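Local coordinates for At4g34840 (Arabidopsis thaliana, PDB 3BSF), which is a nucleosidase of the phosphorylase superfamily, an alpha/beta protein modelled as a dimer with adenine bound in its pocket, at residues L35-N40 with I50-M55; S115-V120 with I205-V210; D127-V132 with D174-T179. One frame throughout, in Å; residues are numbered along the deposited sequence.

Interaction 1 and interaction 2 are both antiparallel strand pairings within one mixed sheet, but they sit at different depths. Interaction 2 lies near the middle of the chain, with mostly aliphatic side chains around its backbone bonds and polar ends paired with residues elsewhere in the chain. Interaction 1, whose centre is about 24 Å from that of interaction 2, is the outlying hairpin: Phe52 and Leu35 turn inward, Val36 and Glu37 are exposed, and Glu38 and Lys53 partly so. Interaction 3 lies on the opposite side of the chain's centre from interaction 1. It joins a loop to a helix through charged groups rather than backbone bonds, and the second subunit provides its strongest partners.

Interaction 1: residues L35-N40 with I50-M55; sequences LVEEVN and IMFKGM
Val36 and Lys53 face each other as an antiparallel hydrogen-bonded pair, and each gives and receives one backbone bond. Val36 N reaches Lys53 O at 2.9 Å. In return Lys53 N bonds to Val36 O at 2.9 Å. One residue pair further on, the CA atoms of Glu37 and Phe52 come within 4.1 Å as a non-hydrogen-bonded pair; beyond it Glu38 N donates to Met51 O at 2.8 Å, but the bond is bent and the pairing loose at this end. The other edge of strand 50-56 is also satisfied: Ile50, Phe52 and Gly54 bond through their backbones to Cys65, Ile63 and Ile61 of strand 59-65.

Glu37 and Phe52 share a face of the sheet. With CG anti to the backbone N (chi1 180°) and the chain extended beyond it, Glu37 runs over the ring, its CG lying 4.3 Å from the Phe52 centroid in a CH-pi contact, offset toward the rim. The carboxylate continues past CZ, with OE2 3.6 Å from Ile50 CG2. Leu35 meets the base of the same aromatic side chain, its CB 4.0 Å from Phe52 CB, and both Leu35 and Phe52 pack on Ile30 of helix 23-33. Val36, Glu38, Met51 and Lys53 occupy the other face. Here the Met51 methyl CE lies against the aliphatic part of Glu38, whose OE1 remains 6.3 Å from Lys53 NZ, too far for a salt bridge. Met51 also touches Pro42 and Ile93. The strand axes run 129° apart, a strong twist away from true antiparallel. This is a short, twisted beta hairpin, in which strand 36-38 extends the sheet beyond strand 50-56 at the outside of the alpha/beta fold.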
loop_
_atom_site.group_PDB
_atom_site.type_symbol
_atom_site.label_atom_id
_atom_site.label_comp_id
_atom_site.label_asym_id
_atom_site.label_seq_id
_atom_site.Cartn_x
_atom_site.Cartn_y
_atom_site.Cartn_z
ATOM N N LEU A 35 -14.537 2.123 -25.088
ATOM C CA LEU A 35 -13.155 2.502 -24.827
ATOM C C LEU A 35 -12.242 1.432 -25.402
ATOM O O LEU A 35 -12.579 0.243 -25.416
ATOM C CB LEU A 35 -12.894 2.620 -23.327
ATOM C CG LEU A 35 -13.746 3.602 -22.535
ATOM C CD1 LEU A 35 -13.209 3.643 -21.111
ATOM C CD2 LEU A 35 -13.705 4.996 -23.172
ATOM N N VAL A 36 -11.078 1.849 -25.876
ATOM C CA VAL A 36 -10.130 0.908 -26.448
ATOM C C VAL A 36 -8.990 0.662 -25.477
ATOM O O VAL A 36 -8.495 1.588 -24.841
ATOM C CB VAL A 36 -9.553 1.438 -27.770
ATOM C CG1 VAL A 36 -8.784 2.745 -27.531
ATOM C CG2 VAL A 36 -8.663 0.389 -28.388
ATOM N N GLU A 37 -8.577 -0.592 -25.360
ATOM C CA GLU A 37 -7.489 -0.923 -24.464
ATOM C C GLU A 37 -6.163 -0.508 -25.085
ATOM O O GLU A 37 -5.790 -0.987 -26.149
ATOM C CB GLU A 37 -7.485 -2.418 -24.172
ATOM C CG GLU A 37 -6.371 -2.830 -23.242
ATOM C CD GLU A 37 -6.391 -4.311 -22.946
ATOM O OE1 GLU A 37 -6.454 -5.111 -23.909
ATOM O OE2 GLU A 37 -6.336 -4.673 -21.749
ATOM N N GLU A 38 -5.463 0.404 -24.419
ATOM C CA GLU A 38 -4.170 0.881 -24.896
ATOM C C GLU A 38 -3.198 -0.294 -24.874
ATOM O O GLU A 38 -3.106 -1.012 -23.878
ATOM C CB GLU A 38 -3.639 1.992 -23.979
ATOM C CG GLU A 38 -2.414 2.730 -24.519
ATOM C CD GLU A 38 -2.777 3.815 -25.527
ATOM O OE1 GLU A 38 -3.364 4.839 -25.108
ATOM O OE2 GLU A 38 -2.483 3.637 -26.736
ATOM N N VAL A 39 -2.484 -0.499 -25.975
ATOM C CA VAL A 39 -1.518 -1.593 -26.050
ATOM C C VAL A 39 -0.239 -1.096 -25.407
ATOM O O VAL A 39 0.211 -1.640 -24.409
ATOM C CB VAL A 39 -1.248 -2.007 -27.515
ATOM C CG1 VAL A 39 -0.254 -3.158 -27.569
ATOM C CG2 VAL A 39 -2.554 -2.405 -28.178
ATOM N N ASN A 40 0.345 -0.054 -25.982
ATOM C CA ASN A 40 1.550 0.519 -25.410
ATOM C C ASN A 40 1.127 1.394 -24.236
ATOM O O ASN A 40 0.781 2.565 -24.409
ATOM C CB ASN A 40 2.297 1.374 -26.433
ATOM C CG ASN A 40 3.110 0.546 -27.392
ATOM O OD1 ASN A 40 2.571 -0.276 -28.116
ATOM N ND2 ASN A 40 4.419 0.756 -27.400
ATOM N N ILE A 50 -3.390 -2.551 -16.841
ATOM C CA ILE A 50 -4.067 -2.363 -18.117
ATOM C C ILE A 50 -4.745 -0.992 -18.190
ATOM O O ILE A 50 -5.167 -0.439 -17.176
ATOM C CB ILE A 50 -5.113 -3.479 -18.340
ATOM C CG1 ILE A 50 -5.967 -3.661 -17.090
ATOM C CG2 ILE A 50 -4.406 -4.786 -18.667
ATOM C CD1 ILE A 50 -6.919 -4.831 -17.178
ATOM N N MET A 51 -4.837 -0.432 -19.386
ATOM C CA MET A 51 -5.463 0.877 -19.524
ATOM C C MET A 51 -6.427 0.941 -20.698
ATOM O O MET A 51 -6.161 0.386 -21.753
ATOM C CB MET A 51 -4.380 1.959 -19.673
ATOM C CG MET A 51 -4.880 3.340 -20.100
ATOM S SD MET A 51 -3.576 4.618 -20.075
ATOM C CE MET A 51 -2.502 4.092 -21.393
ATOM N N PHE A 52 -7.559 1.606 -20.494
ATOM C CA PHE A 52 -8.555 1.790 -21.547
ATOM C C PHE A 52 -8.772 3.291 -21.753
ATOM O O PHE A 52 -9.172 4.007 -20.834
ATOM C CB PHE A 52 -9.877 1.122 -21.187
ATOM C CG PHE A 52 -9.768 -0.361 -20.983
ATOM C CD1 PHE A 52 -9.304 -0.883 -19.779
ATOM C CD2 PHE A 52 -10.142 -1.239 -21.992
ATOM C CE1 PHE A 52 -9.216 -2.256 -19.582
ATOM C CE2 PHE A 52 -10.060 -2.608 -21.810
ATOM C CZ PHE A 52 -9.598 -3.120 -20.603
ATOM N N LYS A 53 -8.488 3.761 -22.964
ATOM C CA LYS A 53 -8.627 5.171 -23.298
ATOM C C LYS A 53 -9.815 5.379 -24.215
ATOM O O LYS A 53 -10.223 4.474 -24.931
ATOM C CB LYS A 53 -7.342 5.693 -23.969
ATOM C CG LYS A 53 -7.308 7.215 -24.157
ATOM C CD LYS A 53 -5.897 7.746 -24.497
ATOM C CE LYS A 53 -5.892 9.266 -24.825
ATOM N NZ LYS A 53 -6.397 10.147 -23.721
ATOM N N GLY A 54 -10.370 6.581 -24.175
ATOM C CA GLY A 54 -11.511 6.893 -25.004
ATOM C C GLY A 54 -11.892 8.352 -24.892
ATOM O O GLY A 54 -11.543 9.014 -23.914
ATOM N N MET A 55 -12.601 8.856 -25.898
ATOM C CA MET A 55 -13.031 10.246 -25.907
ATOM C C MET A 55 -14.556 10.363 -25.910
ATOM O O MET A 55 -15.191 10.247 -26.954
ATOM C CB MET A 55 -12.440 10.986 -27.124
ATOM C CG MET A 55 -11.232 11.891 -26.808
ATOM S SD MET A 55 -9.692 11.026 -26.293
ATOM C CE MET A 55 -8.495 11.879 -27.273
#

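Interaction 2: residues S115-V120 with I205-V210; sequences SDVYVV and ILIKGV
Strands 117-120 and 205-210 run antiparallel, their axes 154° apart and 4.8 Å at closest approach, with Tyr118 and Lys208 as the hydrogen-bonded pair between two non-hydrogen-bonded pairs, Val117 with Gly209 and Val119 with Ile207. They are neighbours in the central mixed sheet of the phosphorylase-superfamily alpha/beta fold, and strand 204-213 pairs on its other edge with strand 97-106. Tyr118 and Lys208 exchange backbone bonds in both directions. Past them Val120 N donates to Leu206 O at 2.9 Å, and at the opposite end Val210 N donates to Asp116 O at 2.9 Å. Ser115 N closes that end on Val210 O.

Val117 CG1 and Ile207 CG2, 4.0 Å apart, meet on the face covered by helix 227-246. On the opposite face, which carries Tyr118 and Lys208, Tyr118 CD1 touches Val210 CG2 at 4.0 Å, while the tyrosine OH and the carboxylate of Asp116 both bind Lys158. Val120 packs on Leu206, and both touch Leu162. Lys208 CG is beside the backbone N (chi1 -49°), and a bend at chi2 then sends the amine away from strand 117-125. The chain passes Val120 on the way, with its CG 3.8 Å from Val120 CG2, and ends with NZ in a salt bridge to OD2 of Asp187, a residue of the adenine pocket.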
loop_
_atom_site.group_PDB
_atom_site.type_symbol
_atom_site.label_atom_id
_atom_site.label_comp_id
_atom_site.label_asym_id
_atom_site.label_seq_id
_atom_site.Cartn_x
_atom_site.Cartn_y
_atom_site.Cartn_z
ATOM N N SER A 115 -27.248 -2.618 -3.680
ATOM C CA SER A 115 -27.353 -1.885 -4.938
ATOM C C SER A 115 -27.300 -0.350 -4.841
ATOM O O SER A 115 -27.343 0.332 -5.862
ATOM C CB SER A 115 -28.626 -2.301 -5.674
ATOM O OG SER A 115 -28.702 -1.660 -6.932
ATOM N N ASP A 116 -27.211 0.197 -3.634
ATOM C CA ASP A 116 -27.133 1.650 -3.472
ATOM C C ASP A 116 -25.851 2.212 -4.071
ATOM O O ASP A 116 -24.821 1.537 -4.075
ATOM C CB ASP A 116 -27.179 2.020 -1.992
ATOM C CG ASP A 116 -28.586 2.186 -1.482
ATOM O OD1 ASP A 116 -29.465 1.440 -1.958
ATOM O OD2 ASP A 116 -28.816 3.048 -0.606
ATOM N N VAL A 117 -25.910 3.445 -4.568
ATOM C CA VAL A 117 -24.726 4.074 -5.144
ATOM C C VAL A 117 -24.360 5.372 -4.415
ATOM O O VAL A 117 -24.932 6.436 -4.656
ATOM C CB VAL A 117 -24.911 4.352 -6.643
ATOM C CG1 VAL A 117 -23.679 5.045 -7.201
ATOM C CG2 VAL A 117 -25.158 3.046 -7.370
ATOM N N TYR A 118 -23.392 5.269 -3.518
ATOM C CA TYR A 118 -22.958 6.413 -2.753
ATOM C C TYR A 118 -21.763 7.139 -3.364
ATOM O O TYR A 118 -21.027 6.593 -4.187
ATOM C CB TYR A 118 -22.577 5.992 -1.328
ATOM C CG TYR A 118 -23.721 5.568 -0.422
ATOM C CD1 TYR A 118 -24.326 4.318 -0.558
ATOM C CD2 TYR A 118 -24.176 6.407 0.590
ATOM C CE1 TYR A 118 -25.352 3.913 0.293
ATOM C CE2 TYR A 118 -25.205 6.016 1.443
ATOM C CZ TYR A 118 -25.791 4.765 1.292
ATOM O OH TYR A 118 -26.812 4.368 2.138
ATOM N N VAL A 119 -21.600 8.386 -2.937
ATOM C CA VAL A 119 -20.494 9.239 -3.342
ATOM C C VAL A 119 -19.780 9.530 -2.023
ATOM O O VAL A 119 -20.260 10.319 -1.198
ATOM C CB VAL A 119 -20.975 10.592 -3.958
ATOM C CG1 VAL A 119 -19.783 11.543 -4.120
ATOM C CG2 VAL A 119 -21.655 10.355 -5.297
ATOM N N VAL A 120 -18.649 8.860 -1.819
ATOM C CA VAL A 120 -17.856 9.024 -0.602
ATOM C C VAL A 120 -17.531 10.490 -0.326
ATOM O O VAL A 120 -17.104 11.218 -1.219
ATOM C CB VAL A 120 -16.550 8.220 -0.701
ATOM C CG1 VAL A 120 -15.668 8.485 0.521
ATOM C CG2 VAL A 120 -16.877 6.738 -0.833
ATOM N N ILE A 205 -12.521 11.904 -6.659
ATOM C CA ILE A 205 -13.877 11.486 -6.313
ATOM C C ILE A 205 -13.950 9.962 -6.131
ATOM O O ILE A 205 -13.306 9.203 -6.873
ATOM C CB ILE A 205 -14.860 11.910 -7.411
ATOM C CG1 ILE A 205 -14.845 13.427 -7.539
ATOM C CG2 ILE A 205 -16.259 11.416 -7.086
ATOM C CD1 ILE A 205 -15.783 13.934 -8.583
ATOM N N LEU A 206 -14.722 9.520 -5.138
ATOM C CA LEU A 206 -14.870 8.090 -4.874
ATOM C C LEU A 206 -16.330 7.693 -4.939
ATOM O O LEU A 206 -17.177 8.237 -4.232
ATOM C CB LEU A 206 -14.288 7.726 -3.509
ATOM C CG LEU A 206 -12.779 7.957 -3.342
ATOM C CD1 LEU A 206 -12.483 9.442 -3.345
ATOM C CD2 LEU A 206 -12.296 7.349 -2.040
ATOM N N ILE A 207 -16.621 6.741 -5.809
ATOM C CA ILE A 207 -17.980 6.267 -5.994
ATOM C C ILE A 207 -18.054 4.763 -5.701
ATOM O O ILE A 207 -17.328 3.969 -6.302
ATOM C CB ILE A 207 -18.433 6.569 -7.428
ATOM C CG1 ILE A 207 -18.443 8.081 -7.639
ATOM C CG2 ILE A 207 -19.809 5.972 -7.688
ATOM C CD1 ILE A 207 -18.753 8.487 -9.050
ATOM N N LYS A 208 -18.942 4.373 -4.789
ATOM C CA LYS A 208 -19.054 2.969 -4.399
ATOM C C LYS A 208 -20.435 2.321 -4.531
ATOM O O LYS A 208 -21.432 2.875 -4.062
ATOM C CB LYS A 208 -18.564 2.835 -2.964
ATOM C CG LYS A 208 -17.215 3.512 -2.737
ATOM C CD LYS A 208 -16.096 2.809 -3.505
ATOM C CE LYS A 208 -14.719 3.395 -3.184
ATOM N NZ LYS A 208 -13.600 2.577 -3.753
ATOM N N GLY A 209 -20.479 1.145 -5.166
ATOM C CA GLY A 209 -21.729 0.415 -5.345
ATOM C C GLY A 209 -21.857 -0.672 -4.288
ATOM O O GLY A 209 -21.032 -1.594 -4.230
ATOM N N VAL A 210 -22.894 -0.575 -3.455
ATOM C CA VAL A 210 -23.094 -1.535 -2.363
ATOM C C VAL A 210 -23.549 -2.903 -2.845
ATOM O O VAL A 210 -24.650 -3.053 -3.349
ATOM C CB VAL A 210 -24.122 -1.015 -1.320
ATOM C CG1 VAL A 210 -24.173 -1.957 -0.131
ATOM C CG2 VAL A 210 -23.750 0.383 -0.865
#

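Interaction 3: residues D127-V132 with D174-T179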
loop_
_atom_site.group_PDB
_atom_site.type_symbol
_atom_site.label_atom_id
_atom_site.label_comp_id
_atom_site.label_asym_id
_atom_site.label_seq_id
_atom_site.Cartn_x
_atom_site.Cartn_y
_atom_site.Cartn_z
ATOM N N ASP A 127 -7.992 -0.386 9.328
ATOM C CA ASP A 127 -7.080 -1.488 9.668
ATOM C C ASP A 127 -5.598 -1.123 9.875
ATOM O O ASP A 127 -4.735 -1.980 9.709
ATOM C CB ASP A 127 -7.196 -2.622 8.622
ATOM C CG ASP A 127 -6.477 -2.311 7.293
ATOM O OD1 ASP A 127 -6.595 -1.168 6.784
ATOM O OD2 ASP A 127 -5.809 -3.229 6.741
ATOM N N ARG A 128 -5.312 0.136 10.230
ATOM C CA ARG A 128 -3.930 0.597 10.476
ATOM C C ARG A 128 -3.864 1.206 11.872
ATOM O O ARG A 128 -3.646 2.404 12.053
ATOM C CB ARG A 128 -3.472 1.644 9.442
ATOM C CG ARG A 128 -3.632 1.214 7.990
ATOM C CD ARG A 128 -2.756 2.030 7.052
ATOM N NE ARG A 128 -2.890 3.479 7.206
ATOM C CZ ARG A 128 -2.130 4.367 6.563
ATOM N NH1 ARG A 128 -1.187 3.941 5.718
ATOM N NH2 ARG A 128 -2.292 5.672 6.788
ATOM N N ARG A 129 -4.047 0.338 12.856
ATOM C CA ARG A 129 -4.048 0.710 14.257
ATOM C C ARG A 129 -2.654 0.832 14.875
ATOM O O ARG A 129 -2.019 -0.162 15.191
ATOM C CB ARG A 129 -4.883 -0.317 15.027
ATOM C CG ARG A 129 -6.239 -0.637 14.376
ATOM C CD ARG A 129 -6.950 -1.757 15.127
ATOM N NE ARG A 129 -6.128 -2.966 15.183
ATOM C CZ ARG A 129 -6.139 -3.922 14.260
ATOM N NH1 ARG A 129 -6.942 -3.820 13.205
ATOM N NH2 ARG A 129 -5.331 -4.966 14.390
ATOM N N ILE A 130 -2.181 2.060 15.048
ATOM C CA ILE A 130 -0.869 2.288 15.639
ATOM C C ILE A 130 -1.084 3.019 16.959
ATOM O O ILE A 130 -1.269 4.234 16.977
ATOM C CB ILE A 130 -0.008 3.159 14.734
ATOM C CG1 ILE A 130 -0.131 2.686 13.284
ATOM C CG2 ILE A 130 1.431 3.081 15.185
ATOM C CD1 ILE A 130 0.609 3.554 12.305
ATOM N N PRO A 131 -1.069 2.283 18.086
ATOM C CA PRO A 131 -1.266 2.804 19.452
ATOM C C PRO A 131 -0.209 3.803 19.927
ATOM O O PRO A 131 0.445 3.597 20.948
ATOM C CB PRO A 131 -1.280 1.536 20.300
ATOM C CG PRO A 131 -0.307 0.641 19.573
ATOM C CD PRO A 131 -0.708 0.850 18.117
ATOM N N VAL A 132 -0.059 4.892 19.185
ATOM C CA VAL A 132 0.915 5.925 19.502
ATOM C C VAL A 132 0.279 7.306 19.333
ATOM O O VAL A 132 -0.588 7.498 18.476
ATOM C CB VAL A 132 2.153 5.772 18.585
ATOM C CG1 VAL A 132 2.978 7.027 18.572
ATOM C CG2 VAL A 132 2.999 4.618 19.072
ATOM N N ASP A 174 -11.806 -4.377 13.355
ATOM C CA ASP A 174 -12.129 -3.559 12.204
ATOM C C ASP A 174 -13.473 -2.895 12.476
ATOM O O ASP A 174 -13.659 -1.713 12.211
ATOM C CB ASP A 174 -12.194 -4.420 10.934
ATOM C CG ASP A 174 -10.856 -5.069 10.589
ATOM O OD1 ASP A 174 -9.791 -4.482 10.904
ATOM O OD2 ASP A 174 -10.880 -6.163 9.983
ATOM N N GLU A 175 -14.401 -3.665 13.024
ATOM C CA GLU A 175 -15.738 -3.171 13.348
ATOM C C GLU A 175 -15.730 -1.935 14.248
ATOM O O GLU A 175 -16.445 -0.974 13.979
ATOM C CB GLU A 175 -16.539 -4.273 14.026
ATOM C CG GLU A 175 -17.959 -3.894 14.373
ATOM C CD GLU A 175 -18.687 -5.023 15.083
ATOM O OE1 GLU A 175 -18.757 -6.144 14.522
ATOM O OE2 GLU A 175 -19.184 -4.796 16.207
ATOM N N GLU A 176 -14.940 -1.964 15.319
ATOM C CA GLU A 176 -14.859 -0.814 16.219
ATOM C C GLU A 176 -14.300 0.436 15.512
ATOM O O GLU A 176 -14.791 1.545 15.743
ATOM C CB GLU A 176 -13.994 -1.136 17.445
ATOM C CG GLU A 176 -12.577 -1.622 17.106
ATOM C CD GLU A 176 -11.441 -0.802 17.758
ATOM O OE1 GLU A 176 -11.438 -0.675 19.010
ATOM O OE2 GLU A 176 -10.543 -0.299 17.015
ATOM N N SER A 177 -13.281 0.261 14.662
ATOM C CA SER A 177 -12.675 1.381 13.940
ATOM C C SER A 177 -13.602 1.923 12.861
ATOM O O SER A 177 -13.737 3.136 12.716
ATOM C CB SER A 177 -11.344 0.970 13.308
ATOM O OG SER A 177 -10.410 0.594 14.304
ATOM N N ILE A 178 -14.234 1.030 12.101
ATOM C CA ILE A 178 -15.159 1.457 11.053
ATOM C C ILE A 178 -16.257 2.285 11.712
ATOM O O ILE A 178 -16.859 3.162 11.086
ATOM C CB ILE A 178 -15.824 0.259 10.344
ATOM C CG1 ILE A 178 -14.780 -0.555 9.580
ATOM C CG2 ILE A 178 -16.926 0.755 9.416
ATOM C CD1 ILE A 178 -15.344 -1.762 8.839
ATOM N N THR A 179 -16.506 1.977 12.983
ATOM C CA THR A 179 -17.517 2.652 13.790
ATOM C C THR A 179 -17.003 4.018 14.232
ATOM O O THR A 179 -17.759 4.978 14.298
ATOM C CB THR A 179 -17.874 1.805 15.043
ATOM O OG1 THR A 179 -18.485 0.578 14.627
ATOM C CG2 THR A 179 -18.831 2.561 15.962
#
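Arg129 and Asp174 bury more surface than any other residues here, and they meet only at long range: Arg129 NH1 lies 3.7 Å from Asp174 OD1, a long salt bridge. The oxygen comes to the edge of the guanidinium, near its plane, but the carboxylate is turned 48° from that plane. A bend at chi3 (-57°) turns the Arg129 guanidinium off the line of its extended CB-CG-CD stem. Asp127 adds the third piece, its CB 3.9 Å from the same Asp174 OD1, while its own OD2 accepts from Asp166 N. Ser177 OG sits 4.3 Å from Arg129 CD and bonds to Glu176 OE2.

The stronger grip on both charges comes from the second subunit. Arg129 NE pairs with Asp169 of that subunit and NH2 with its Asp174; reciprocally, Asp174 OD2 takes Arg129 NH2 of the second subunit as well as Ser171 N of its own chain. Pro131 and Val132 pack on Met168 of the second subunit; Met168 is one of the residues of the adenine pocket, so this loop-to-helix contact belongs to a reciprocal dimer interface bordering the ligand site.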